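Local atomic coordinates of type 2A phosphatase-associated protein 42 (Saccharomyces cerevisiae, PDB entry 2V0P), a protein that binds the catalytic subunits of PP2A-type phosphatases, inhibits the phosphatase SIT4 and takes part in negative regulation of TOR signalling in response to the nitrogen source. Residues A[16-20]-A[31-35]; A[42-46]-A[75-79]; A[111-115]-A[215-219]; A[146-150]-A[161-166]. All coordinates share one frame; numbering follows the deposited sequence.

Interaction 1: residues A[16-20]-A[31-35]; sequences STKLE and YQGLL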
# COMPACT_ATOMS: atom_id res chain seq x y z
N SER A 16 27.73 -0.23 1.78
CA SER A 16 27.62 1.22 1.69
C SER A 16 28.03 1.81 0.38
O SER A 16 27.44 2.77 -0.06
CB SER A 16 28.40 1.92 2.83
OG SER A 16 27.87 1.53 4.06
N THR A 17 29.06 1.24 -0.24
CA THR A 17 29.63 1.81 -1.42
C THR A 17 28.92 1.33 -2.70
O THR A 17 28.87 2.07 -3.66
CB THR A 17 31.13 1.55 -1.49
OG1 THR A 17 31.38 0.14 -1.47
CG2 THR A 17 31.85 2.18 -0.30
N LYS A 18 28.38 0.13 -2.69
CA LYS A 18 27.93 -0.50 -3.93
C LYS A 18 26.58 -1.16 -3.89
O LYS A 18 25.99 -1.37 -4.94
CB LYS A 18 28.97 -1.55 -4.44
CG LYS A 18 30.27 -0.97 -4.83
CD LYS A 18 31.06 -1.92 -5.69
CE LYS A 18 32.17 -1.19 -6.43
NZ LYS A 18 31.61 -0.29 -7.48
N LEU A 19 26.09 -1.52 -2.73
CA LEU A 19 24.85 -2.27 -2.67
C LEU A 19 23.69 -1.48 -2.10
O LEU A 19 22.56 -1.75 -2.47
CB LEU A 19 25.03 -3.61 -1.90
CG LEU A 19 26.20 -4.45 -2.44
CD1 LEU A 19 26.63 -5.59 -1.47
CD2 LEU A 19 25.84 -5.00 -3.76
N GLU A 20 23.97 -0.54 -1.18
CA GLU A 20 22.90 0.27 -0.61
C GLU A 20 22.14 1.03 -1.71
O GLU A 20 20.92 0.97 -1.77
CB GLU A 20 23.43 1.26 0.41
CG GLU A 20 22.30 1.86 1.23
CD GLU A 20 22.80 2.65 2.42
OE1 GLU A 20 24.04 2.83 2.57
OE2 GLU A 20 21.94 3.08 3.23
N TYR A 31 25.01 -6.36 -10.46
CA TYR A 31 24.50 -6.06 -9.12
C TYR A 31 24.12 -7.30 -8.30
O TYR A 31 24.53 -7.43 -7.17
CB TYR A 31 23.36 -5.00 -9.16
CG TYR A 31 22.81 -4.62 -7.80
CD1 TYR A 31 23.39 -3.59 -7.07
CD2 TYR A 31 21.74 -5.28 -7.25
CE1 TYR A 31 22.96 -3.29 -5.85
CE2 TYR A 31 21.28 -4.95 -6.01
CZ TYR A 31 21.91 -3.94 -5.31
OH TYR A 31 21.45 -3.56 -4.08
N GLN A 32 23.31 -8.19 -8.83
CA GLN A 32 22.83 -9.30 -8.07
C GLN A 32 24.01 -10.25 -7.70
O GLN A 32 24.00 -10.88 -6.65
CB GLN A 32 21.76 -10.07 -8.82
CG GLN A 32 20.42 -9.37 -8.96
CD GLN A 32 19.87 -9.02 -7.62
OE1 GLN A 32 19.78 -9.86 -6.73
NE2 GLN A 32 19.55 -7.77 -7.44
N GLY A 33 24.97 -10.34 -8.62
CA GLY A 33 26.17 -11.14 -8.50
C GLY A 33 26.95 -10.75 -7.26
O GLY A 33 27.20 -11.58 -6.45
N LEU A 34 27.30 -9.47 -7.14
CA LEU A 34 27.98 -8.92 -5.93
C LEU A 34 27.12 -9.03 -4.68
O LEU A 34 27.62 -9.35 -3.59
CB LEU A 34 28.38 -7.46 -6.13
CG LEU A 34 29.06 -6.71 -4.99
CD1 LEU A 34 30.40 -7.40 -4.67
CD2 LEU A 34 29.31 -5.31 -5.48
N LEU A 35 25.81 -8.82 -4.83
CA LEU A 35 24.92 -8.92 -3.71
C LEU A 35 24.89 -10.35 -3.16
O LEU A 35 25.04 -10.56 -1.96
CB LEU A 35 23.51 -8.37 -4.07
CG LEU A 35 22.47 -8.39 -2.97
CD1 LEU A 35 22.68 -7.32 -1.93
CD2 LEU A 35 21.12 -8.30 -3.55

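Interaction 2: residues A[42-46]-A[75-79]; sequences LLNLK and VDYYL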
# COMPACT_ATOMS: atom_id res chain seq x y z
N LEU A 42 28.62 -12.95 4.39
CA LEU A 42 28.03 -12.61 5.68
C LEU A 42 27.41 -13.82 6.38
O LEU A 42 27.44 -13.89 7.57
CB LEU A 42 27.07 -11.44 5.55
CG LEU A 42 26.45 -10.86 6.82
CD1 LEU A 42 27.56 -10.42 7.78
CD2 LEU A 42 25.57 -9.66 6.45
N LEU A 43 26.85 -14.77 5.64
CA LEU A 43 26.25 -15.93 6.21
C LEU A 43 27.41 -16.77 6.81
O LEU A 43 27.29 -17.32 7.87
CB LEU A 43 25.54 -16.73 5.13
CG LEU A 43 24.16 -16.19 4.66
CD1 LEU A 43 23.71 -17.04 3.51
CD2 LEU A 43 23.20 -16.26 5.78
N ASN A 44 28.50 -16.84 6.08
CA ASN A 44 29.67 -17.58 6.51
C ASN A 44 30.22 -16.97 7.77
O ASN A 44 30.60 -17.70 8.67
CB ASN A 44 30.69 -17.64 5.38
CG ASN A 44 30.39 -18.74 4.41
OD1 ASN A 44 29.63 -19.65 4.74
ND2 ASN A 44 31.00 -18.71 3.22
N LEU A 45 30.15 -15.64 7.85
CA LEU A 45 30.64 -14.86 9.02
C LEU A 45 29.81 -15.05 10.27
O LEU A 45 30.37 -15.33 11.39
CB LEU A 45 30.83 -13.42 8.63
CG LEU A 45 31.46 -12.43 9.58
CD1 LEU A 45 32.88 -12.91 9.94
CD2 LEU A 45 31.49 -11.07 8.93
N LYS A 46 28.49 -15.02 10.09
CA LYS A 46 27.62 -15.38 11.15
C LYS A 46 27.94 -16.73 11.77
O LYS A 46 28.02 -16.84 12.98
CB LYS A 46 26.17 -15.34 10.70
CG LYS A 46 25.25 -15.67 11.81
CD LYS A 46 23.84 -15.28 11.51
CE LYS A 46 22.91 -15.98 12.48
NZ LYS A 46 21.56 -15.33 12.50
N VAL A 75 25.10 -8.35 12.53
CA VAL A 75 25.16 -9.23 11.38
C VAL A 75 23.73 -9.52 10.82
O VAL A 75 23.53 -9.39 9.69
CB VAL A 75 25.90 -10.55 11.61
CG1 VAL A 75 27.29 -10.33 12.22
CG2 VAL A 75 25.13 -11.52 12.39
N ASP A 76 22.76 -9.84 11.65
CA ASP A 76 21.42 -10.05 11.13
C ASP A 76 20.79 -8.78 10.53
O ASP A 76 19.98 -8.91 9.59
CB ASP A 76 20.53 -10.62 12.19
CG ASP A 76 20.98 -11.98 12.63
OD1 ASP A 76 21.19 -12.82 11.74
OD2 ASP A 76 21.11 -12.17 13.86
N TYR A 77 21.14 -7.59 11.05
CA TYR A 77 20.65 -6.38 10.50
C TYR A 77 21.13 -6.27 9.02
O TYR A 77 20.33 -5.98 8.13
CB TYR A 77 21.07 -5.14 11.28
CG TYR A 77 20.81 -3.80 10.66
CD1 TYR A 77 19.48 -3.24 10.56
CD2 TYR A 77 21.86 -3.02 10.18
CE1 TYR A 77 19.29 -1.99 10.01
CE2 TYR A 77 21.63 -1.80 9.66
CZ TYR A 77 20.29 -1.30 9.58
OH TYR A 77 20.09 -0.11 9.06
N TYR A 78 22.43 -6.52 8.81
CA TYR A 78 23.01 -6.35 7.54
C TYR A 78 22.45 -7.46 6.55
O TYR A 78 22.30 -7.20 5.40
CB TYR A 78 24.56 -6.36 7.66
CG TYR A 78 25.08 -4.99 7.99
CD1 TYR A 78 25.50 -4.67 9.25
CD2 TYR A 78 25.06 -3.99 7.03
CE1 TYR A 78 25.95 -3.44 9.54
CE2 TYR A 78 25.48 -2.72 7.32
CZ TYR A 78 25.93 -2.46 8.59
OH TYR A 78 26.39 -1.21 8.90
N LEU A 79 22.19 -8.65 7.03
CA LEU A 79 21.58 -9.69 6.25
C LEU A 79 20.17 -9.21 5.83
O LEU A 79 19.81 -9.34 4.69
CB LEU A 79 21.54 -11.03 6.99
CG LEU A 79 22.81 -11.94 7.14
CD1 LEU A 79 22.41 -13.07 7.95
CD2 LEU A 79 23.36 -12.42 5.85

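Interaction 3: residues A[111-115]-A[215-219]; sequences FINFL and TINNI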
# COMPACT_ATOMS: atom_id res chain seq x y z
N PHE A 111 15.76 -9.41 10.04
CA PHE A 111 15.48 -8.20 10.83
C PHE A 111 14.94 -8.57 12.20
O PHE A 111 15.34 -7.98 13.17
CB PHE A 111 14.52 -7.25 10.06
CG PHE A 111 15.19 -6.40 9.02
CD1 PHE A 111 16.26 -5.58 9.36
CD2 PHE A 111 14.71 -6.36 7.71
CE1 PHE A 111 16.90 -4.80 8.43
CE2 PHE A 111 15.34 -5.59 6.77
CZ PHE A 111 16.46 -4.78 7.13
N ILE A 112 14.06 -9.57 12.27
CA ILE A 112 13.50 -10.00 13.54
C ILE A 112 14.51 -10.74 14.48
O ILE A 112 14.57 -10.51 15.68
CB ILE A 112 12.14 -10.72 13.34
CG1 ILE A 112 11.14 -9.71 12.67
CG2 ILE A 112 11.60 -11.23 14.63
CD1 ILE A 112 9.77 -10.27 12.43
N ASN A 113 15.31 -11.60 13.87
CA ASN A 113 16.50 -12.17 14.51
C ASN A 113 17.36 -11.09 15.19
O ASN A 113 17.63 -11.21 16.33
CB ASN A 113 17.32 -12.94 13.44
CG ASN A 113 16.66 -14.21 13.03
OD1 ASN A 113 15.71 -14.62 13.63
ND2 ASN A 113 17.21 -14.89 12.00
N PHE A 114 17.69 -10.02 14.47
CA PHE A 114 18.46 -8.92 14.96
C PHE A 114 17.81 -8.29 16.24
O PHE A 114 18.45 -8.16 17.18
CB PHE A 114 18.68 -7.90 13.88
CG PHE A 114 19.32 -6.60 14.33
CD1 PHE A 114 20.59 -6.58 14.94
CD2 PHE A 114 18.68 -5.39 14.11
CE1 PHE A 114 21.17 -5.40 15.36
CE2 PHE A 114 19.31 -4.15 14.51
CZ PHE A 114 20.56 -4.18 15.16
N LEU A 115 16.52 -7.95 16.21
CA LEU A 115 15.84 -7.35 17.34
C LEU A 115 15.74 -8.32 18.49
O LEU A 115 15.89 -7.95 19.65
CB LEU A 115 14.41 -6.82 16.95
CG LEU A 115 14.37 -5.83 15.80
CD1 LEU A 115 12.90 -5.43 15.44
CD2 LEU A 115 15.19 -4.57 15.95
N THR A 215 15.34 -0.56 11.45
CA THR A 215 14.73 -1.89 11.26
C THR A 215 13.20 -1.83 11.22
O THR A 215 12.58 -2.45 10.37
CB THR A 215 15.24 -2.91 12.34
OG1 THR A 215 16.61 -3.12 12.08
CG2 THR A 215 14.57 -4.27 12.29
N ILE A 216 12.60 -1.07 12.12
CA ILE A 216 11.16 -1.00 12.11
C ILE A 216 10.68 -0.49 10.72
O ILE A 216 9.79 -1.06 10.20
CB ILE A 216 10.58 -0.17 13.28
CG1 ILE A 216 10.85 -0.85 14.64
CG2 ILE A 216 9.08 0.11 13.06
CD1 ILE A 216 10.40 -2.25 14.80
N ASN A 217 11.32 0.52 10.17
CA ASN A 217 11.01 1.03 8.85
C ASN A 217 11.19 0.02 7.74
O ASN A 217 10.44 -0.02 6.80
CB ASN A 217 11.82 2.25 8.50
CG ASN A 217 11.34 3.49 9.27
OD1 ASN A 217 10.17 3.63 9.58
ND2 ASN A 217 12.25 4.36 9.56
N ASN A 218 12.22 -0.79 7.87
CA ASN A 218 12.46 -1.78 6.88
C ASN A 218 11.48 -2.91 7.00
O ASN A 218 11.07 -3.48 5.96
CB ASN A 218 13.93 -2.26 6.96
CG ASN A 218 14.90 -1.16 6.85
OD1 ASN A 218 14.68 -0.21 6.20
ND2 ASN A 218 15.99 -1.25 7.61
N ILE A 219 11.14 -3.30 8.23
CA ILE A 219 10.22 -4.37 8.41
C ILE A 219 8.84 -3.87 7.79
O ILE A 219 8.22 -4.61 7.15
CB ILE A 219 10.03 -4.81 9.83
CG1 ILE A 219 11.26 -5.66 10.29
CG2 ILE A 219 8.79 -5.71 9.97
CD1 ILE A 219 11.32 -5.92 11.73

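Interaction 4: residues A[146-150]-A[161-166]; sequences LYAQP and LKRKEK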
# COMPACT_ATOMS: atom_id res chain seq x y z
N LEU A 146 2.27 -4.10 13.96
CA LEU A 146 3.33 -3.18 14.09
C LEU A 146 2.85 -1.78 14.47
O LEU A 146 3.51 -1.07 15.25
CB LEU A 146 4.05 -3.18 12.76
CG LEU A 146 5.45 -2.68 12.57
CD1 LEU A 146 6.52 -3.52 13.31
CD2 LEU A 146 5.63 -2.69 11.08
N TYR A 147 1.71 -1.39 13.92
CA TYR A 147 1.04 -0.13 14.23
C TYR A 147 -0.45 -0.40 14.24
O TYR A 147 -0.92 -1.34 13.58
CB TYR A 147 1.33 0.93 13.17
CG TYR A 147 2.77 1.38 13.02
CD1 TYR A 147 3.51 1.00 11.93
CD2 TYR A 147 3.35 2.22 13.96
CE1 TYR A 147 4.80 1.41 11.76
CE2 TYR A 147 4.66 2.63 13.82
CZ TYR A 147 5.38 2.23 12.73
OH TYR A 147 6.63 2.70 12.61
N ALA A 148 -1.20 0.40 14.99
CA ALA A 148 -2.66 0.41 14.86
C ALA A 148 -2.98 0.84 13.42
O ALA A 148 -2.27 1.67 12.86
CB ALA A 148 -3.26 1.37 15.86
N GLN A 149 -4.01 0.25 12.81
CA GLN A 149 -4.35 0.57 11.42
C GLN A 149 -5.82 1.03 11.33
O GLN A 149 -6.65 0.51 12.07
CB GLN A 149 -4.15 -0.65 10.50
CG GLN A 149 -2.79 -1.32 10.58
CD GLN A 149 -1.67 -0.57 9.87
OE1 GLN A 149 -1.85 0.51 9.28
NE2 GLN A 149 -0.49 -1.14 9.93
N PRO A 150 -6.13 2.00 10.46
CA PRO A 150 -7.53 2.43 10.45
C PRO A 150 -8.41 1.26 10.01
O PRO A 150 -8.00 0.49 9.12
CB PRO A 150 -7.55 3.54 9.40
CG PRO A 150 -6.33 3.31 8.57
CD PRO A 150 -5.32 2.72 9.47
N LEU A 161 -4.31 7.90 15.25
CA LEU A 161 -3.49 7.04 16.08
C LEU A 161 -2.25 6.48 15.35
O LEU A 161 -1.13 6.52 15.88
CB LEU A 161 -4.36 5.92 16.66
CG LEU A 161 -3.80 5.01 17.77
CD1 LEU A 161 -2.76 5.70 18.67
CD2 LEU A 161 -4.99 4.57 18.60
N LYS A 162 -2.44 5.99 14.13
CA LYS A 162 -1.34 5.63 13.27
C LYS A 162 -0.34 6.76 13.03
O LYS A 162 0.87 6.55 13.17
CB LYS A 162 -1.86 5.07 11.93
CG LYS A 162 -0.75 4.76 10.94
CD LYS A 162 -0.28 3.35 11.12
CE LYS A 162 0.38 2.85 9.86
NZ LYS A 162 -0.67 2.42 8.89
N ARG A 163 -0.82 7.95 12.70
CA ARG A 163 0.08 9.09 12.57
C ARG A 163 0.84 9.35 13.89
O ARG A 163 2.01 9.65 13.86
CB ARG A 163 -0.69 10.31 12.10
CG ARG A 163 0.12 11.62 12.00
CD ARG A 163 -0.74 12.82 11.55
NE ARG A 163 -1.75 13.22 12.54
CZ ARG A 163 -2.62 14.22 12.40
NH1 ARG A 163 -2.65 14.97 11.31
NH2 ARG A 163 -3.49 14.48 13.37
N LYS A 164 0.19 9.15 15.01
CA LYS A 164 0.80 9.47 16.31
C LYS A 164 1.99 8.54 16.53
O LYS A 164 3.07 9.00 16.81
CB LYS A 164 -0.19 9.33 17.46
CG LYS A 164 0.48 9.46 18.80
CD LYS A 164 -0.44 9.18 19.91
CE LYS A 164 0.27 9.28 21.26
NZ LYS A 164 0.93 7.99 21.51
N GLU A 165 1.75 7.25 16.33
CA GLU A 165 2.76 6.17 16.46
C GLU A 165 3.96 6.27 15.47
O GLU A 165 5.11 6.00 15.86
CB GLU A 165 2.06 4.81 16.36
CG GLU A 165 1.19 4.47 17.56
CD GLU A 165 0.40 3.15 17.41
OE1 GLU A 165 0.73 2.30 16.53
OE2 GLU A 165 -0.57 2.97 18.20
N LYS A 166 3.69 6.66 14.24
CA LYS A 166 4.67 7.00 13.23
C LYS A 166 5.55 8.20 13.58
O LYS A 166 6.82 8.12 13.50
CB LYS A 166 4.01 7.19 11.84
CG LYS A 166 3.49 5.90 11.14
CD LYS A 166 4.59 4.89 10.78
CE LYS A 166 5.00 4.91 9.31
NZ LYS A 166 3.93 4.37 8.41
O HOH W 1 1.74 0.64 7.96

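Interaction 1: residues A[16-20]-A[31-35]
Leu19 of helix 4-19 is the knob of this contact: its CD2 branch enters a hollow of the next helix bounded by Tyr31, Leu34 and Leu35. Leu19 CD2 lies 3.8 Å from Leu34 CG, at one wall, and 4.1 Å from Leu35 CB, at another. The third wall is the tyrosine, whose CE1 is 3.9 Å from Leu19 CD2. A smaller bump lies beside it, where Leu34 CD2 meets the aliphatic part of Lys18 at CD and the two side chains cross at about a right angle. Tyr31, with CG anti to its own N (chi1 -179°), extends toward the backbone of Leu19 and gives its hydroxyl to a carbonyl: Tyr31 OH donates to Leu19 O at 2.7 Å, in the carbonyl plane and on a lone pair. Putting a phenylalanine here would probably keep the apolar wall but leave Leu19 O without this donor. The contact thus closes the short connection between helix 4-19 and helix 29-52, and Leu82 of helix 75-83 packs against both Leu19 and Leu35.

Interaction 2: residues A[42-46]-A[75-79]
Leu42 and Leu79 form the centre of an antiparallel helix pair within the tetratricopeptide repeat-like, all-helical fold of the N-terminal domain. The short segments run at 160° to each other, their axes 10.3 Å apart at closest approach, and they meet chiefly through aliphatic side chains. Leu42 holds CG anti to its backbone N (chi1 -174°), which carries both methyls across to the other helix. Its CD2 lies 3.6 Å from Leu79 CD2 and also touches the CB of Tyr78, while CD1 turns to the CB of Val75, 4.2 Å away. Leu79 has the other conformation, CG anti to the carbonyl carbon and beside the backbone N (chi1 -76°), and its CD2 fits between two leucines of the facing helix: Leu42 on one hand and, on the other, Leu43, whose CD2 is 3.8 Å from Leu79 CD2. The Leu43 side chain starts out away from the partner helix but bends back at its end, meeting Leu79 at about a right angle.

One turn on, Lys46 leaves its helix fully extended, and its CD runs past the CG2 methyl of Val75 at 4.1 Å. Its aliphatic part thereby continues the apolar seam, and its ammonium group is delivered to a carboxylate; it also makes a cation-pi contact with Phe50. Asp76 is buried, packed against Asn113 and Phe114 of helix 93-120, and the lysine probably offsets its charge there. In this salt bridge Lys46 NZ lies 2.6 Å from Asp76 OD1, on the syn lone pair of that oxygen.

Interaction 3: residues A[111-115]-A[215-219]
With its CG beside the backbone N (chi1 -81°), Phe111 lays its ring along helix 199-231, where it meets Thr215, Asn218 and Ile219. Thr215 answers by placing its CG2 methyl anti to the N, so that the methyl faces the incoming helix while the hydroxyl turns back along its own. The methyl is held between two side chains, Phe111 and Leu115: Phe111 CD1 lies 3.6 Å from Thr215 CG2, Phe111 CB is close by, and both branches of Leu115 reach it, Leu115 CD2 at 3.7 Å. Leucine and threonine approach here tip to tip, whereas Phe111 and Thr215 slide past each other in opposite directions.

Further along the ring, Phe111 CZ rests 3.6 Å from Asn218 CB. The asparagine amide is inclined by 37° to the ring plane, and its ND2 is hydrogen-bonded to Asp214 OD2. At the base of the ring Ile219 CG1 packs 3.6 Å from Phe111 CB, and Ile219 CD1 goes on to meet Ile112 CG1 and the tip of Leu115. The Thr215 hydroxyl lies at the edge of the Phe114 ring, 3.7 Å from Phe114 CD2, and is satisfied by the carbonyl of Phe211, a turn earlier. Tyr77 of helix 75-83 packs on Phe111, Phe114 and Thr215, so a third helix seals this place. Phe111, Leu115, Thr215 and Ile219 interlock close to the centre of the domain. The axes of the two short segments, 10.6 Å apart at closest approach, run at 153°, joining helices 93-120 and 199-231 within the tetratricopeptide repeat-like helical core.

Interaction 4: residues A[146-150]-A[161-166]
Tyr147 and Lys166 cross at about a right angle, the lysine passing over one face of the phenol ring. Lys166 CD makes a CH-pi contact, 3.8 Å from the centroid of the Tyr147 ring but offset toward its rim. Glu165 approaches the same ring otherwise: its OE1 lies at the edge, near the ring plane, with the carboxylate almost coplanar (29°), and the two side chains run past each other in opposite directions. An extended chain beyond CG (chi2 175°) carries that carboxylate to the loop, where Ala148 N donates to Glu165 OE1 at 3.1 Å, on the syn side but 26° out of the carboxylate plane. Lys162 bends about its CB-CG bond, laying CD 3.6 Å from Tyr147 CB. One residue earlier, Leu161 CG touches the Ala148 methyl. A serine in place of Tyr147 would probably open a gap beneath Lys166 and leave its aliphatic chain without the ring that supports it. Lys166 ends in a salt bridge to Glu220 of helix 199-231 and another to Glu165 of the second subunit. The chemistry combines an apolar bed of lysine methylenes and ring with charged ends, binding the loop to helix 156-186 where the two subunits meet.

In the fold
From the N terminus, interaction 1 closes the short connection joining helix 4-19 to helix 29-52. Interaction 2 follows in series, using the same second helix further along and closing the longer connection to helix 75-83. Interaction 3 spans the widest loop, 111-115 to 215-219, and joins helix 93-120 to the last long helix; interaction 4 is nested inside that loop, fastening 146-150 to helix 156-186. Interactions 2 and 3 touch directly through Tyr77 and Asp76, and interactions 3 and 4 through Ile216 and Tyr147. Interactions 1 and 4 lie on opposite sides of the chain's centre, their centres about 33 Å apart.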